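PDB 3K69: putative transcription regulator from Lactobacillus plantarum, which is a putative transcriptional regulator of the iron-dependent regulator family that probably binds DNA through a helix-turn-helix domain. Local coordinates for residues 14-19 / 36-41. Numbering follows the deposited sequence.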
loop_
_atom_site.group_PDB
_atom_site.type_symbol
_atom_site.label_atom_id
_atom_site.label_comp_id
_atom_site.label_asym_id
_atom_site.label_seq_id
_atom_site.Cartn_x
_atom_site.Cartn_y
_atom_site.Cartn_z
ATOM N N ALA A 14 -15.354 -6.364 -5.475
ATOM C CA ALA A 14 -15.554 -6.263 -6.917
ATOM C C ALA A 14 -15.083 -7.510 -7.663
ATOM O O ALA A 14 -15.809 -8.030 -8.467
ATOM C CB ALA A 14 -14.908 -5.052 -7.471
ATOM N N VAL A 15 -13.887 -7.983 -7.370
ATOM C CA VAL A 15 -13.394 -9.201 -7.940
ATOM C C VAL A 15 -14.327 -10.369 -7.698
ATOM O O VAL A 15 -14.725 -11.061 -8.640
ATOM C CB VAL A 15 -11.966 -9.542 -7.412
ATOM C CG1 VAL A 15 -11.550 -10.896 -7.860
ATOM C CG2 VAL A 15 -10.905 -8.482 -7.864
ATOM N N HIS A 16 -14.667 -10.586 -6.440
ATOM C CA HIS A 16 -15.534 -11.691 -6.049
ATOM C C HIS A 16 -16.936 -11.578 -6.727
ATOM O O HIS A 16 -17.486 -12.575 -7.240
ATOM C CB HIS A 16 -15.624 -11.728 -4.526
ATOM C CG HIS A 16 -16.138 -13.005 -3.977
ATOM N ND1 HIS A 16 -15.778 -13.475 -2.728
ATOM C CD2 HIS A 16 -16.991 -13.923 -4.500
ATOM C CE1 HIS A 16 -16.398 -14.623 -2.508
ATOM N NE2 HIS A 16 -17.130 -14.922 -3.573
ATOM N N SER A 17 -17.486 -10.357 -6.787
ATOM C CA SER A 17 -18.791 -10.152 -7.400
ATOM C C SER A 17 -18.769 -10.438 -8.908
ATOM O O SER A 17 -19.660 -11.126 -9.440
ATOM C CB SER A 17 -19.313 -8.728 -7.108
ATOM O OG SER A 17 -19.562 -8.545 -5.719
ATOM N N ILE A 18 -17.758 -9.915 -9.603
ATOM C CA ILE A 18 -17.576 -10.234 -11.026
ATOM C C ILE A 18 -17.436 -11.739 -11.258
ATOM O O ILE A 18 -18.043 -12.282 -12.175
ATOM C CB ILE A 18 -16.395 -9.469 -11.655
ATOM C CG1 ILE A 18 -16.675 -7.955 -11.562
ATOM C CG2 ILE A 18 -16.216 -9.911 -13.122
ATOM C CD1 ILE A 18 -15.450 -7.040 -11.783
ATOM N N LEU A 19 -16.637 -12.417 -10.447
ATOM C CA LEU A 19 -16.500 -13.863 -10.613
ATOM C C LEU A 19 -17.837 -14.587 -10.377
ATOM O O LEU A 19 -18.191 -15.512 -11.101
ATOM C CB LEU A 19 -15.409 -14.428 -9.720
ATOM C CG LEU A 19 -13.973 -14.006 -10.026
ATOM C CD1 LEU A 19 -13.147 -14.291 -8.785
ATOM C CD2 LEU A 19 -13.445 -14.693 -11.239
ATOM N N GLN A 36 -24.651 -12.976 0.385
ATOM C CA GLN A 36 -24.473 -14.373 0.844
ATOM C C GLN A 36 -23.112 -14.965 0.410
ATOM O O GLN A 36 -22.363 -15.459 1.247
ATOM C CB GLN A 36 -25.586 -15.280 0.325
ATOM C CG GLN A 36 -26.976 -15.045 0.923
ATOM C CD GLN A 36 -28.082 -15.857 0.209
ATOM O OE1 GLN A 36 -28.088 -16.015 -1.035
ATOM N NE2 GLN A 36 -29.010 -16.383 0.996
ATOM N N SER A 37 -22.788 -14.905 -0.884
ATOM C CA SER A 37 -21.507 -15.431 -1.392
ATOM C C SER A 37 -20.269 -14.688 -0.844
ATOM O O SER A 37 -19.267 -15.310 -0.517
ATOM C CB SER A 37 -21.487 -15.425 -2.937
ATOM O OG SER A 37 -20.196 -15.727 -3.473
ATOM N N LEU A 38 -20.342 -13.365 -0.727
ATOM C CA LEU A 38 -19.193 -12.604 -0.258
ATOM C C LEU A 38 -19.010 -12.654 1.266
ATOM O O LEU A 38 -17.975 -12.206 1.780
ATOM C CB LEU A 38 -19.261 -11.160 -0.758
ATOM C CG LEU A 38 -18.673 -10.994 -2.166
ATOM C CD1 LEU A 38 -19.347 -11.923 -3.205
ATOM C CD2 LEU A 38 -18.814 -9.545 -2.553
ATOM N N HIS A 39 -20.002 -13.212 1.958
ATOM C CA HIS A 39 -20.081 -13.209 3.417
ATOM C C HIS A 39 -20.022 -11.814 4.002
ATOM O O HIS A 39 -19.226 -11.532 4.890
ATOM C CB HIS A 39 -19.049 -14.156 4.030
ATOM C CG HIS A 39 -19.458 -15.593 3.947
ATOM N ND1 HIS A 39 -18.702 -16.550 3.304
ATOM C CD2 HIS A 39 -20.574 -16.223 4.387
ATOM C CE1 HIS A 39 -19.324 -17.714 3.368
ATOM N NE2 HIS A 39 -20.463 -17.543 4.020
ATOM N N LEU A 40 -20.899 -10.960 3.475
ATOM C CA LEU A 40 -21.048 -9.576 3.883
ATOM C C LEU A 40 -22.531 -9.211 3.953
ATOM O O LEU A 40 -23.387 -9.868 3.356
ATOM C CB LEU A 40 -20.320 -8.649 2.902
ATOM C CG LEU A 40 -18.784 -8.681 2.930
ATOM C CD1 LEU A 40 -18.153 -7.823 1.848
ATOM C CD2 LEU A 40 -18.235 -8.239 4.296
ATOM N N ASN A 41 -22.816 -8.177 4.740
ATOM C CA ASN A 41 -24.087 -7.481 4.759
ATOM C C ASN A 41 -24.233 -6.838 3.394
ATOM O O ASN A 41 -23.242 -6.290 2.883
ATOM C CB ASN A 41 -24.012 -6.374 5.823
ATOM C CG ASN A 41 -25.369 -5.894 6.286
ATOM O OD1 ASN A 41 -26.232 -5.491 5.484
ATOM N ND2 ASN A 41 -25.560 -5.897 7.609
#
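L38 packs on the imidazole of H16. L38 CD1 sits over one face of the H16 ring, 3.5 Å from its centroid and 20° off the normal, a CH-pi contact. L38 CD1 is shifted toward the rim of the ring, with H16 CD2 the nearest ring atom at 3.4 Å. The H16 ring reaches L38 because CG lies anti to the backbone N (chi1 -163°). The other methyl, L38 CD2, rests 3.4 Å from S17 OG. That hydroxyl is hydrogen-bonded to the carbonyl of V13, one turn back. This part is buried and tight.

The S37 side is looser and partly exposed. H16 NE2 gives S37 OG only a weak, bent hydrogen bond (3.2 Å, 123° at the hydrogen). The firmer polar partner of H16 is T98 of the second subunit, bonded at ND1. A leucine here would probably leave T98 of the second subunit without its hydrogen-bond partner, and S37 OG without its weak one. Just beyond L38, H39 takes a positive phi and ends helix 31-38 in a Schellman motif, with its side chain exposed. The contact joins helices 9-22 and 31-38, consistent with the first two helices of a winged helix-turn-helix domain.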